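Local coordinates for protein PfVFT1 (Plasmodium falciparum, PDB 5JKQ) that is of unknown function but has the two-lobed Venus flytrap architecture of solute-binding proteins, so it probably captures a small ligand between its lobes, at residues Lys14-Ile19 with Ile144-Asn149; Leu27-Glu32 with Glu48-Leu53; Glu31-Leu36 with Met107-Glu112; Lys86-Gly89 with Asn93-Gln96; Asn179-Leu184 with Asn216-Ile221. The protein carries 3 engineered substitutions. One frame throughout, in Å; residues are numbered along the deposited sequence.

Contact 1: residues Lys14-Ile19 with Ile144-Asn149; sequences KRLIDI and IHMTDN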
# COMPACT_ATOMS: atom_id res chain seq x y z
N LYS A 14 17.70 5.02 -8.00
CA LYS A 14 17.88 5.77 -6.76
C LYS A 14 17.29 7.17 -6.85
O LYS A 14 16.51 7.57 -5.99
CB LYS A 14 19.36 5.86 -6.40
CG LYS A 14 19.60 6.28 -4.95
CD LYS A 14 20.72 7.30 -4.85
CE LYS A 14 20.97 7.73 -3.41
NZ LYS A 14 19.80 8.41 -2.80
N ARG A 15 17.66 7.91 -7.89
CA ARG A 15 17.17 9.27 -8.06
C ARG A 15 15.67 9.28 -8.36
O ARG A 15 14.96 10.20 -7.96
CB ARG A 15 17.94 9.97 -9.18
CG ARG A 15 17.70 11.46 -9.26
CD ARG A 15 18.79 12.15 -10.06
NE ARG A 15 18.88 11.64 -11.43
CZ ARG A 15 18.70 12.36 -12.53
NH1 ARG A 15 18.43 13.66 -12.47
NH2 ARG A 15 18.81 11.78 -13.72
N LEU A 16 15.20 8.24 -9.05
CA LEU A 16 13.77 8.09 -9.31
C LEU A 16 13.00 7.93 -8.00
O LEU A 16 11.94 8.51 -7.83
CB LEU A 16 13.53 6.89 -10.23
CG LEU A 16 12.09 6.39 -10.38
CD1 LEU A 16 11.17 7.47 -10.95
CD2 LEU A 16 12.05 5.13 -11.24
N ILE A 17 13.56 7.14 -7.08
CA ILE A 17 12.93 6.92 -5.79
C ILE A 17 12.94 8.19 -4.95
O ILE A 17 11.98 8.49 -4.25
CB ILE A 17 13.64 5.78 -5.02
CG1 ILE A 17 13.41 4.45 -5.73
CG2 ILE A 17 13.12 5.66 -3.58
CD1 ILE A 17 14.42 3.39 -5.38
N ASP A 18 14.04 8.94 -5.02
CA ASP A 18 14.19 10.14 -4.21
C ASP A 18 13.26 11.26 -4.65
O ASP A 18 12.60 11.89 -3.82
CB ASP A 18 15.64 10.62 -4.25
CG ASP A 18 16.61 9.63 -3.62
OD1 ASP A 18 16.18 8.85 -2.74
OD2 ASP A 18 17.80 9.63 -4.01
N ILE A 19 13.20 11.53 -5.95
CA ILE A 19 12.32 12.57 -6.45
C ILE A 19 10.87 12.16 -6.24
O ILE A 19 9.99 12.99 -6.04
CB ILE A 19 12.59 12.88 -7.94
CG1 ILE A 19 11.98 14.24 -8.32
CG2 ILE A 19 12.08 11.76 -8.85
CD1 ILE A 19 12.60 14.86 -9.55
N ILE A 144 8.76 -1.93 -17.15
CA ILE A 144 8.20 -0.77 -16.46
C ILE A 144 9.26 -0.13 -15.57
O ILE A 144 10.22 -0.78 -15.16
CB ILE A 144 6.98 -1.17 -15.60
CG1 ILE A 144 7.32 -2.38 -14.73
CG2 ILE A 144 5.78 -1.46 -16.49
CD1 ILE A 144 6.23 -2.80 -13.76
N HIS A 145 9.09 1.16 -15.29
CA HIS A 145 9.96 1.87 -14.37
C HIS A 145 9.47 1.70 -12.94
O HIS A 145 10.25 1.79 -11.99
CB HIS A 145 10.03 3.36 -14.73
CG HIS A 145 10.44 3.62 -16.14
ND1 HIS A 145 9.77 4.50 -16.96
CD2 HIS A 145 11.46 3.13 -16.88
CE1 HIS A 145 10.36 4.54 -18.15
NE2 HIS A 145 11.39 3.71 -18.12
N MSE A 146 8.17 1.44 -12.79
CA MSE A 146 7.50 1.46 -11.50
C MSE A 146 6.31 0.54 -11.41
O MSE A 146 5.64 0.29 -12.42
CB MSE A 146 7.00 2.86 -11.19
CG MSE A 146 7.98 3.80 -10.58
SE MSE A 146 7.05 5.47 -10.26
CE MSE A 146 6.36 5.08 -8.49
N THR A 147 6.01 0.09 -10.20
CA THR A 147 4.71 -0.48 -9.90
C THR A 147 3.79 0.65 -9.45
O THR A 147 4.26 1.73 -9.11
CB THR A 147 4.78 -1.56 -8.80
OG1 THR A 147 5.09 -0.94 -7.55
CG2 THR A 147 5.82 -2.61 -9.14
N ASP A 148 2.49 0.39 -9.45
CA ASP A 148 1.54 1.33 -8.87
C ASP A 148 1.81 1.44 -7.37
O ASP A 148 2.52 0.62 -6.81
CB ASP A 148 0.10 0.86 -9.14
CG ASP A 148 -0.92 1.96 -8.90
OD1 ASP A 148 -1.14 2.33 -7.73
OD2 ASP A 148 -1.52 2.44 -9.89
N ASN A 149 1.25 2.47 -6.73
CA ASN A 149 1.50 2.69 -5.31
C ASN A 149 0.66 1.80 -4.39
O ASN A 149 0.95 1.70 -3.20
CB ASN A 149 1.24 4.15 -4.94
CG ASN A 149 2.12 5.12 -5.72
OD1 ASN A 149 3.33 5.18 -5.51
ND2 ASN A 149 1.50 5.89 -6.61
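Leu-16 makes the whole crossing from the 14-19 segment, and it does so with one methyl. Its CD2 lies 3.9 Å from the carbonyl oxygen of His-145 and 4.3 Å from CG of Met-146, a selenomethionine. The two side chains of the Leu-16 and His-145 pair come no closer than 4.4 Å, CD2 to CB, so every touch is plain van der Waals contact. CG of Leu-16 is swung opposite the backbone nitrogen (chi1 167°), which carries CD2 toward His-145 and Met-146, while CD1 goes to Trp-111. Only 99 Å² is buried between the two segments, but Phe-280 of strand 265-281 also meets Met-146. In fold terms, the first turns of helix 14-29 pack beside strand 146-147, an outermost strand of the three-stranded parallel sheet, with Trp-111 of helix 102-118 packed against both Leu-16 and Met-146. The polar bonds lie within each partner or lead outward. On the helix, Lys-14 NZ and Asp-18 OD2 form a salt bridge of 2.6 Å, one turn apart. His-145 turns its ND1 to the backbone nitrogen of Lys-79. At the end of the strand, Thr-147 OG1 donates to the carbonyl oxygen of Asp-148 at 3.1 Å and is also bonded to Tyr-279 N, while Asp-148 OD2 is bonded to the hydroxyls of Tyr-94 and Tyr-129.

Contact 2: residues Leu27-Glu32 with Glu48-Leu53; sequences LIQNEE and ESIENL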
# COMPACT_ATOMS: atom_id res chain seq x y z
N LEU A 27 3.42 16.91 -1.68
CA LEU A 27 1.98 16.67 -1.75
C LEU A 27 1.35 16.64 -0.36
O LEU A 27 0.15 16.86 -0.21
CB LEU A 27 1.69 15.35 -2.48
CG LEU A 27 1.82 15.40 -4.01
CD1 LEU A 27 1.67 14.01 -4.59
CD2 LEU A 27 0.80 16.35 -4.63
N ILE A 28 2.17 16.36 0.65
CA ILE A 28 1.72 16.36 2.04
C ILE A 28 1.77 17.78 2.59
O ILE A 28 0.92 18.18 3.39
CB ILE A 28 2.58 15.41 2.90
CG1 ILE A 28 2.26 13.96 2.53
CG2 ILE A 28 2.33 15.63 4.39
CD1 ILE A 28 3.25 12.95 3.04
N GLN A 29 2.76 18.55 2.15
CA GLN A 29 2.89 19.95 2.55
C GLN A 29 1.77 20.81 1.98
O GLN A 29 1.24 21.68 2.67
CB GLN A 29 4.25 20.51 2.11
CG GLN A 29 5.44 19.97 2.89
CD GLN A 29 6.77 20.40 2.30
OE1 GLN A 29 6.87 20.72 1.12
NE2 GLN A 29 7.80 20.40 3.13
N ASN A 30 1.42 20.58 0.71
CA ASN A 30 0.44 21.42 0.03
C ASN A 30 -1.00 20.89 0.13
O ASN A 30 -1.89 21.37 -0.56
CB ASN A 30 0.83 21.60 -1.44
CG ASN A 30 0.81 20.30 -2.22
OD1 ASN A 30 0.30 19.28 -1.76
ND2 ASN A 30 1.36 20.33 -3.43
N GLU A 31 -1.20 19.89 0.99
CA GLU A 31 -2.53 19.38 1.31
C GLU A 31 -3.23 18.65 0.15
O GLU A 31 -4.35 18.17 0.31
CB GLU A 31 -3.44 20.53 1.78
CG GLU A 31 -2.83 21.45 2.82
CD GLU A 31 -3.71 22.65 3.13
OE1 GLU A 31 -4.93 22.57 2.86
OE2 GLU A 31 -3.19 23.66 3.63
N GLU A 32 -2.58 18.56 -1.01
CA GLU A 32 -3.20 17.93 -2.17
C GLU A 32 -3.53 16.46 -1.94
O GLU A 32 -4.58 15.97 -2.37
CB GLU A 32 -2.31 18.07 -3.41
CG GLU A 32 -2.40 19.43 -4.09
CD GLU A 32 -1.56 19.50 -5.35
OE1 GLU A 32 -1.42 18.47 -6.04
OE2 GLU A 32 -1.05 20.60 -5.66
N GLU A 48 3.37 9.42 8.30
CA GLU A 48 3.30 10.28 9.47
C GLU A 48 4.48 11.25 9.57
O GLU A 48 4.31 12.40 9.98
CB GLU A 48 3.21 9.44 10.75
CG GLU A 48 4.42 8.54 11.05
CD GLU A 48 4.46 7.28 10.21
OE1 GLU A 48 5.58 6.84 9.86
OE2 GLU A 48 3.38 6.73 9.90
N SER A 49 5.67 10.79 9.18
CA SER A 49 6.89 11.59 9.28
C SER A 49 7.49 11.88 7.91
O SER A 49 7.77 10.96 7.14
CB SER A 49 7.92 10.89 10.16
OG SER A 49 9.12 11.64 10.24
N ILE A 50 7.70 13.16 7.62
CA ILE A 50 8.26 13.59 6.34
C ILE A 50 9.51 14.45 6.52
O ILE A 50 10.08 14.94 5.54
CB ILE A 50 7.23 14.40 5.52
CG1 ILE A 50 6.65 15.54 6.37
CG2 ILE A 50 6.11 13.49 5.04
CD1 ILE A 50 6.05 16.66 5.54
N GLU A 51 9.94 14.62 7.77
CA GLU A 51 11.10 15.46 8.07
C GLU A 51 12.36 15.01 7.33
O GLU A 51 13.11 15.84 6.82
CB GLU A 51 11.37 15.47 9.57
CG GLU A 51 10.62 16.55 10.33
CD GLU A 51 11.03 16.62 11.79
OE1 GLU A 51 11.58 15.62 12.30
OE2 GLU A 51 10.81 17.68 12.42
N ASN A 52 12.58 13.70 7.29
CA ASN A 52 13.81 13.16 6.72
C ASN A 52 13.73 12.91 5.21
O ASN A 52 14.74 12.62 4.58
CB ASN A 52 14.17 11.85 7.43
CG ASN A 52 14.31 12.03 8.93
OD1 ASN A 52 13.73 11.28 9.71
ND2 ASN A 52 15.09 13.03 9.34
N LEU A 53 12.53 13.02 4.65
CA LEU A 53 12.36 12.83 3.21
C LEU A 53 13.06 13.95 2.44
O LEU A 53 13.22 15.05 2.97
CB LEU A 53 10.88 12.77 2.83
CG LEU A 53 10.22 11.39 2.93
CD1 LEU A 53 10.38 10.80 4.32
CD2 LEU A 53 8.75 11.48 2.54
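Ile-28 and Ile-50 meet through two pairs of methyls. CD1 of Ile-28 is 3.5 Å from CG2 of Ile-50, and CG2 of Ile-28 is 4.0 Å from CD1 of Ile-50, so the two side chains run antiparallel alongside each other, the end of each lying beside the branch methyl of its partner. Ile-50 reaches this pairing with CG1 lodged between its own backbone nitrogen and carbonyl carbon (chi1 52°). At the border, the CG methylene of Gln-29 approaches Ile-50 CD1 at 4.3 Å. The contact joins the last turn of helix 14-29 to the irregular chain that follows strand 45-46, at the surface of the fold, and Ile-47 from the same connection adds a further apolar touch on Ile-28. Behind the isoleucines, each backbone has its own support. The loop is drawn into a turn by the bond from Leu-53 N to Ile-50 O (3.2 Å), and the carbonyl of Leu-53 is bonded to Lys-25 NZ on the helix. Two residues after Ile-28 the helix ends: Asn-30 leaves helical angles and closes an Asx turn, its OD1 accepting from Glu-32 N at 3.1 Å. That bond is fairly straight (162° at the hydrogen), although the donor stands above the plane of the Asn-30 side-chain amide. Glu-31, with a positive phi of 69°, takes the N-cap position of helix 32-39.

Contact 3: residues Glu31-Leu36 with Met107-Glu112; sequences EELIDL and MYIIWE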
# COMPACT_ATOMS: atom_id res chain seq x y z
N GLU A 31 -1.20 19.89 0.99
CA GLU A 31 -2.53 19.38 1.31
C GLU A 31 -3.23 18.65 0.15
O GLU A 31 -4.35 18.17 0.31
CB GLU A 31 -3.44 20.53 1.78
CG GLU A 31 -2.83 21.45 2.82
CD GLU A 31 -3.71 22.65 3.13
OE1 GLU A 31 -4.93 22.57 2.86
OE2 GLU A 31 -3.19 23.66 3.63
N GLU A 32 -2.58 18.56 -1.01
CA GLU A 32 -3.20 17.93 -2.17
C GLU A 32 -3.53 16.46 -1.94
O GLU A 32 -4.58 15.97 -2.37
CB GLU A 32 -2.31 18.07 -3.41
CG GLU A 32 -2.40 19.43 -4.09
CD GLU A 32 -1.56 19.50 -5.35
OE1 GLU A 32 -1.42 18.47 -6.04
OE2 GLU A 32 -1.05 20.60 -5.66
N LEU A 33 -2.63 15.75 -1.27
CA LEU A 33 -2.79 14.31 -1.09
C LEU A 33 -3.96 14.00 -0.16
O LEU A 33 -4.74 13.08 -0.41
CB LEU A 33 -1.51 13.68 -0.55
CG LEU A 33 -1.53 12.16 -0.33
CD1 LEU A 33 -2.07 11.42 -1.54
CD2 LEU A 33 -0.13 11.67 0.01
N ILE A 34 -4.09 14.78 0.91
CA ILE A 34 -5.19 14.58 1.86
C ILE A 34 -6.50 15.10 1.27
O ILE A 34 -7.57 14.57 1.56
CB ILE A 34 -4.90 15.28 3.20
CG1 ILE A 34 -3.54 14.81 3.75
CG2 ILE A 34 -6.01 14.98 4.21
CD1 ILE A 34 -3.11 15.49 5.04
N ASP A 35 -6.41 16.13 0.44
CA ASP A 35 -7.58 16.63 -0.28
C ASP A 35 -8.13 15.56 -1.21
O ASP A 35 -9.34 15.39 -1.33
CB ASP A 35 -7.22 17.89 -1.07
CG ASP A 35 -7.14 19.13 -0.21
OD1 ASP A 35 -7.16 18.99 1.04
OD2 ASP A 35 -7.05 20.24 -0.77
N LEU A 36 -7.22 14.83 -1.86
CA LEU A 36 -7.59 13.77 -2.78
C LEU A 36 -8.22 12.59 -2.04
O LEU A 36 -9.10 11.91 -2.56
CB LEU A 36 -6.37 13.30 -3.57
CG LEU A 36 -6.59 12.13 -4.52
CD1 LEU A 36 -7.51 12.53 -5.67
CD2 LEU A 36 -5.26 11.61 -5.03
N MSE A 107 -1.13 8.53 -8.27
CA MSE A 107 0.05 8.43 -9.13
C MSE A 107 0.14 9.62 -10.07
O MSE A 107 1.23 10.08 -10.41
CB MSE A 107 0.03 7.12 -9.93
CG MSE A 107 1.30 6.89 -10.74
SE MSE A 107 2.90 6.70 -9.63
CE MSE A 107 2.76 4.79 -9.28
N TYR A 108 -1.02 10.13 -10.49
CA TYR A 108 -1.07 11.29 -11.38
C TYR A 108 -0.51 12.54 -10.71
O TYR A 108 0.33 13.23 -11.28
CB TYR A 108 -2.50 11.55 -11.86
CG TYR A 108 -3.09 10.47 -12.74
CD1 TYR A 108 -2.29 9.76 -13.63
CD2 TYR A 108 -4.44 10.16 -12.68
CE1 TYR A 108 -2.83 8.78 -14.44
CE2 TYR A 108 -4.98 9.17 -13.48
CZ TYR A 108 -4.17 8.49 -14.36
OH TYR A 108 -4.71 7.50 -15.16
N ILE A 109 -0.98 12.83 -9.50
CA ILE A 109 -0.55 14.05 -8.82
C ILE A 109 0.92 13.97 -8.40
O ILE A 109 1.59 14.99 -8.30
CB ILE A 109 -1.43 14.36 -7.59
CG1 ILE A 109 -1.41 13.20 -6.59
CG2 ILE A 109 -2.86 14.68 -8.03
CD1 ILE A 109 -2.09 13.50 -5.27
N ILE A 110 1.41 12.76 -8.15
CA ILE A 110 2.82 12.58 -7.81
C ILE A 110 3.68 13.00 -8.99
O ILE A 110 4.65 13.73 -8.83
CB ILE A 110 3.13 11.13 -7.39
CG1 ILE A 110 2.65 10.88 -5.96
CG2 ILE A 110 4.64 10.83 -7.47
CD1 ILE A 110 2.73 9.43 -5.51
N TRP A 111 3.31 12.55 -10.19
CA TRP A 111 4.09 12.84 -11.39
C TRP A 111 3.78 14.22 -11.96
O TRP A 111 4.59 14.79 -12.68
CB TRP A 111 3.85 11.76 -12.44
CG TRP A 111 4.70 10.55 -12.18
CD1 TRP A 111 4.29 9.36 -11.66
CD2 TRP A 111 6.11 10.44 -12.39
NE1 TRP A 111 5.36 8.50 -11.54
CE2 TRP A 111 6.49 9.14 -11.99
CE3 TRP A 111 7.09 11.30 -12.90
CZ2 TRP A 111 7.80 8.69 -12.07
CZ3 TRP A 111 8.39 10.85 -12.98
CH2 TRP A 111 8.74 9.56 -12.57
N GLU A 112 2.61 14.76 -11.64
CA GLU A 112 2.31 16.15 -11.95
C GLU A 112 3.24 17.05 -11.15
O GLU A 112 3.76 18.04 -11.66
CB GLU A 112 0.85 16.49 -11.65
CG GLU A 112 -0.13 15.99 -12.71
CD GLU A 112 -1.58 16.05 -12.26
OE1 GLU A 112 -1.86 16.63 -11.19
OE2 GLU A 112 -2.45 15.52 -12.99
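Ile-109 pushes its CD1 methyl against helix 32-39, where CD2 of Leu-36 meets it at 3.7 Å and CD1 of Leu-33 at 4.3 Å. The Leu-36 and Ile-109 side chains cross obliquely, and Ile-109 carries by far the largest share of the 155 Å² buried between the segments. Its CG1 branch sits between the backbone nitrogen and the carbonyl carbon (chi1 58°), while Leu-36 turns CG opposite its backbone nitrogen (chi1 176°); these torsions bring CD1 and CD2 together. One turn earlier on the short helix, the carboxylate oxygen OE1 of Glu-32 lies 4.4 Å from CB of Ile-109, flanking the apolar patch. The axes of 32-36 and 107-112 run nearly antiparallel, 162° between their directions, and approach to 11.0 Å; at that spacing the contacts between the segments are all made by side chains. The same face of helix 102-118 also receives Leu-27 from the end of helix 14-29, which touches Ile-109 and Ile-110, so a helix pair joined by a short link packs on one longer helix. Leu-36 is further covered by Phe-102 and Val-106 of that helix. The contact is apolar packing, with no polar bond between the segments, and the nearest charged groups are alike: Glu-32 OE1 and Glu-112 OE1 stand 5.5 Å apart, a proximity that may raise the proton affinity of one or both carboxylates slightly.

Contact 4: residues Lys86-Gly89 with Asn93-Gln96; sequences KNWG and NYEQ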
# COMPACT_ATOMS: atom_id res chain seq x y z
N LYS A 86 -8.28 -5.56 -12.56
CA LYS A 86 -8.63 -5.14 -11.21
C LYS A 86 -9.58 -3.94 -11.26
O LYS A 86 -9.36 -2.99 -12.01
CB LYS A 86 -7.38 -4.79 -10.41
CG LYS A 86 -6.45 -5.96 -10.14
CD LYS A 86 -7.17 -7.12 -9.48
CE LYS A 86 -6.20 -8.15 -8.94
NZ LYS A 86 -6.88 -9.41 -8.53
N ASN A 87 -10.63 -4.01 -10.45
CA ASN A 87 -11.59 -2.92 -10.33
C ASN A 87 -12.14 -2.88 -8.91
O ASN A 87 -12.93 -3.75 -8.52
CB ASN A 87 -12.72 -3.07 -11.34
CG ASN A 87 -13.74 -1.94 -11.26
OD1 ASN A 87 -13.55 -0.96 -10.54
ND2 ASN A 87 -14.82 -2.07 -12.02
N TRP A 88 -11.71 -1.88 -8.14
CA TRP A 88 -12.15 -1.73 -6.75
C TRP A 88 -13.07 -0.52 -6.60
O TRP A 88 -13.23 0.02 -5.51
CB TRP A 88 -10.95 -1.59 -5.82
CG TRP A 88 -9.99 -2.74 -5.92
CD1 TRP A 88 -10.24 -4.04 -5.59
CD2 TRP A 88 -8.63 -2.69 -6.37
NE1 TRP A 88 -9.12 -4.81 -5.82
CE2 TRP A 88 -8.12 -4.00 -6.29
CE3 TRP A 88 -7.80 -1.67 -6.83
CZ2 TRP A 88 -6.81 -4.31 -6.66
CZ3 TRP A 88 -6.50 -1.98 -7.19
CH2 TRP A 88 -6.02 -3.29 -7.10
N GLY A 89 -13.66 -0.09 -7.71
CA GLY A 89 -14.59 1.02 -7.70
C GLY A 89 -13.89 2.36 -7.59
O GLY A 89 -12.98 2.65 -8.37
N ASN A 93 -10.09 1.86 -10.47
CA ASN A 93 -10.60 1.00 -11.54
C ASN A 93 -9.60 0.91 -12.69
O ASN A 93 -9.35 1.90 -13.39
CB ASN A 93 -11.94 1.54 -12.04
CG ASN A 93 -12.63 0.58 -12.99
OD1 ASN A 93 -12.12 -0.50 -13.29
ND2 ASN A 93 -13.81 0.97 -13.46
N TYR A 94 -9.05 -0.28 -12.88
CA TYR A 94 -8.03 -0.52 -13.90
C TYR A 94 -8.56 -1.37 -15.06
O TYR A 94 -7.78 -1.91 -15.85
CB TYR A 94 -6.80 -1.19 -13.28
CG TYR A 94 -6.09 -0.33 -12.27
CD1 TYR A 94 -6.58 -0.19 -10.97
CD2 TYR A 94 -4.92 0.35 -12.60
CE1 TYR A 94 -5.93 0.60 -10.04
CE2 TYR A 94 -4.26 1.13 -11.67
CZ TYR A 94 -4.78 1.25 -10.40
OH TYR A 94 -4.12 2.03 -9.47
N GLU A 95 -9.88 -1.50 -15.15
CA GLU A 95 -10.49 -2.21 -16.27
C GLU A 95 -10.39 -1.38 -17.54
O GLU A 95 -10.51 -1.90 -18.65
CB GLU A 95 -11.95 -2.56 -15.96
CG GLU A 95 -12.12 -3.90 -15.25
CD GLU A 95 -13.57 -4.22 -14.91
OE1 GLU A 95 -14.45 -3.37 -15.17
OE2 GLU A 95 -13.83 -5.32 -14.39
N GLN A 96 -10.17 -0.07 -17.37
CA GLN A 96 -9.93 0.83 -18.48
C GLN A 96 -8.53 1.44 -18.39
O GLN A 96 -7.96 1.55 -17.30
CB GLN A 96 -10.98 1.94 -18.51
CG GLN A 96 -11.16 2.66 -17.18
CD GLN A 96 -12.03 3.89 -17.29
OE1 GLN A 96 -13.06 4.01 -16.63
NE2 GLN A 96 -11.62 4.83 -18.14
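The side-chain amides of Asn-87 and Asn-93 lie flat on one another, their planes only 2° apart, with Asn-87 CG 3.3 Å from Asn-93 CG. Both asparagines place CG opposite the backbone nitrogen, which brings the amides face to face. Their oxygens, both acceptors, are 3.1 Å apart from Asn-87 OD1 to Asn-93 OD1. Each is served by its own backbone donor: Gly-89 N bonds to Asn-87 OD1 at 3.0 Å and Glu-95 N to Asn-93 OD1 at 3.1 Å, so the stack joins two Asx turns. Both donors stand above the plane of the amide they bond to, not on a lone pair. The turns belong to the loop between strand 77-83 and helix 102-118, which doubles back with a single backbone bridge at Asn-87 and Asn-93 and the bond from Tyr-94 N to Lys-86 O (2.9 Å). The carboxylate of Glu-95 is turned 64° from the Asn-87 amide and accepts only a weak bond from ND2. On the other flank Trp-88 CZ3 touches Tyr-94 CE1 at 3.9 Å, and Tyr-150 meets both rings.

Contact 5: residues Asn179-Leu184 with Asn216-Ile221; sequences NKIMIL and NALKNI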
# COMPACT_ATOMS: atom_id res chain seq x y z
N ASN A 179 -6.48 -1.57 10.41
CA ASN A 179 -7.22 -2.82 10.58
C ASN A 179 -8.10 -2.77 11.82
O ASN A 179 -7.61 -2.65 12.94
CB ASN A 179 -6.25 -4.00 10.67
CG ASN A 179 -5.46 -4.19 9.39
OD1 ASN A 179 -5.86 -4.94 8.51
ND2 ASN A 179 -4.32 -3.51 9.29
N LYS A 180 -9.41 -2.85 11.61
CA LYS A 180 -10.36 -2.81 12.71
C LYS A 180 -10.63 -4.22 13.23
O LYS A 180 -10.48 -5.20 12.50
CB LYS A 180 -11.66 -2.13 12.27
CG LYS A 180 -11.43 -0.76 11.65
CD LYS A 180 -12.74 -0.07 11.34
CE LYS A 180 -12.52 1.24 10.59
NZ LYS A 180 -11.66 2.18 11.36
N ILE A 181 -11.01 -4.30 14.50
CA ILE A 181 -11.28 -5.57 15.15
C ILE A 181 -12.71 -5.57 15.67
O ILE A 181 -13.05 -4.75 16.53
CB ILE A 181 -10.30 -5.85 16.31
CG1 ILE A 181 -8.86 -5.89 15.78
CG2 ILE A 181 -10.64 -7.16 17.02
CD1 ILE A 181 -7.80 -5.92 16.87
N MSE A 182 -13.54 -6.47 15.15
CA MSE A 182 -14.89 -6.60 15.68
C MSE A 182 -14.98 -7.83 16.59
O MSE A 182 -14.42 -8.88 16.30
CB MSE A 182 -15.92 -6.68 14.55
CG MSE A 182 -15.74 -7.79 13.54
SE MSE A 182 -17.27 -7.79 12.32
CE MSE A 182 -18.64 -8.41 13.55
N ILE A 183 -15.69 -7.65 17.70
CA ILE A 183 -15.75 -8.66 18.75
C ILE A 183 -17.06 -8.51 19.52
O ILE A 183 -17.64 -7.43 19.58
CB ILE A 183 -14.55 -8.53 19.71
CG1 ILE A 183 -14.56 -9.66 20.76
CG2 ILE A 183 -14.53 -7.16 20.38
CD1 ILE A 183 -13.30 -9.73 21.60
N LEU A 184 -17.53 -9.61 20.10
CA LEU A 184 -18.74 -9.59 20.92
C LEU A 184 -18.50 -8.77 22.19
O LEU A 184 -17.48 -8.93 22.85
CB LEU A 184 -19.17 -11.01 21.28
CG LEU A 184 -19.61 -11.87 20.10
CD1 LEU A 184 -19.60 -13.35 20.47
CD2 LEU A 184 -20.99 -11.45 19.61
N ASN A 216 -2.45 -10.78 8.89
CA ASN A 216 -1.02 -10.51 9.03
C ASN A 216 -0.74 -9.39 10.03
O ASN A 216 0.22 -9.46 10.79
CB ASN A 216 -0.40 -10.17 7.67
CG ASN A 216 0.18 -11.38 6.97
OD1 ASN A 216 0.81 -12.24 7.59
ND2 ASN A 216 -0.02 -11.46 5.66
N ALA A 217 -1.58 -8.36 10.01
CA ALA A 217 -1.41 -7.23 10.92
C ALA A 217 -1.50 -7.68 12.37
O ALA A 217 -0.86 -7.10 13.25
CB ALA A 217 -2.44 -6.16 10.62
N LEU A 218 -2.30 -8.72 12.62
CA LEU A 218 -2.46 -9.25 13.97
C LEU A 218 -1.49 -10.39 14.25
O LEU A 218 -1.15 -10.65 15.41
CB LEU A 218 -3.90 -9.73 14.19
CG LEU A 218 -4.86 -8.67 14.73
CD1 LEU A 218 -5.46 -7.85 13.60
CD2 LEU A 218 -5.94 -9.31 15.58
N LYS A 219 -1.05 -11.07 13.20
CA LYS A 219 -0.07 -12.15 13.35
C LYS A 219 1.23 -11.60 13.92
O LYS A 219 1.93 -12.29 14.67
CB LYS A 219 0.19 -12.83 12.00
CG LYS A 219 1.02 -14.11 12.10
CD LYS A 219 1.69 -14.47 10.79
CE LYS A 219 1.36 -15.89 10.36
NZ LYS A 219 -0.07 -16.04 9.98
N ASN A 220 1.54 -10.35 13.58
CA ASN A 220 2.71 -9.67 14.11
C ASN A 220 2.67 -9.56 15.63
O ASN A 220 3.71 -9.50 16.29
CB ASN A 220 2.83 -8.27 13.51
CG ASN A 220 3.22 -8.29 12.04
OD1 ASN A 220 3.97 -9.16 11.60
ND2 ASN A 220 2.71 -7.33 11.28
N ILE A 221 1.46 -9.54 16.18
CA ILE A 221 1.27 -9.37 17.62
C ILE A 221 1.18 -10.71 18.33
O ILE A 221 1.85 -10.93 19.34
CB ILE A 221 -0.01 -8.56 17.92
CG1 ILE A 221 -0.02 -7.23 17.16
CG2 ILE A 221 -0.16 -8.32 19.42
CD1 ILE A 221 1.12 -6.29 17.52
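The strand 179-184 passes the helix 216-221 at one end and then diverges from it. CA atoms come nearest at Asn-179 and Ala-217, 7.3 Å apart. Strand alternation turns Asn-179 and Ile-181 toward the helix and Lys-180 away. On the helical side the bonds change in span, with Asn-220 N reaching Asn-216 O at 3.2 Å over four residues and Ile-221 N reaching Leu-218 O at 2.9 Å over three, consistent with a local 3-10-like turn. The side-chain contacts are two. CG of Asn-179 stands opposite its carbonyl carbon (chi1 -64°), which lays the amide against the CB methyl of Ala-217, with ND2 at 3.5 Å and CG at 3.8 Å. That amide is held by stronger partners: ND2 is bonded to the carbonyl of Leu-272 and to OG1 of Thr-274, while OD1 takes ND2 of Asn-214, just ahead of the segment, so both ends of a buried amide are satisfied and its rotation is fixed. Further along, Ile-181 and Leu-218 extend to each other tip to tip, CD1 to CD2 at 4.1 Å. Leu-218 also packs on Ile-250 and Val-252, and Ile-181 on Ile-250, Phe-268 and Leu-195. Helix 212-222 thus covers one face of the mixed sheet where strand 175-184 lies between antiparallel strands 250-253 and 265-281; the disulfide of Cys-209 and Cys-215 ties its start to strand 206-209.

In the fold
Contacts 1, 2 and 3 form one packed region. Contact 3 touches both others: Trp-111 CH2 lies 3.6 Å from Leu-16 CD1 of contact 1, and Ile-110 CG1 is 3.6 Å from Leu-27 CD1 in contact 2, whose centre is about 11 Å from that of contact 3. Contact 4, centred about 22 Å from contact 1, joins it through Tyr-94 OH and Asp-148 OD2, 2.7 Å apart, a probable hydrogen bond. Contact 5 stands apart, its centre about 31 Å from that of contact 1 and across the chain's centre, consistent with the other lobe of a Venus flytrap. Strand 265-281 reaches both, packing on Met-146 and on Ile-181.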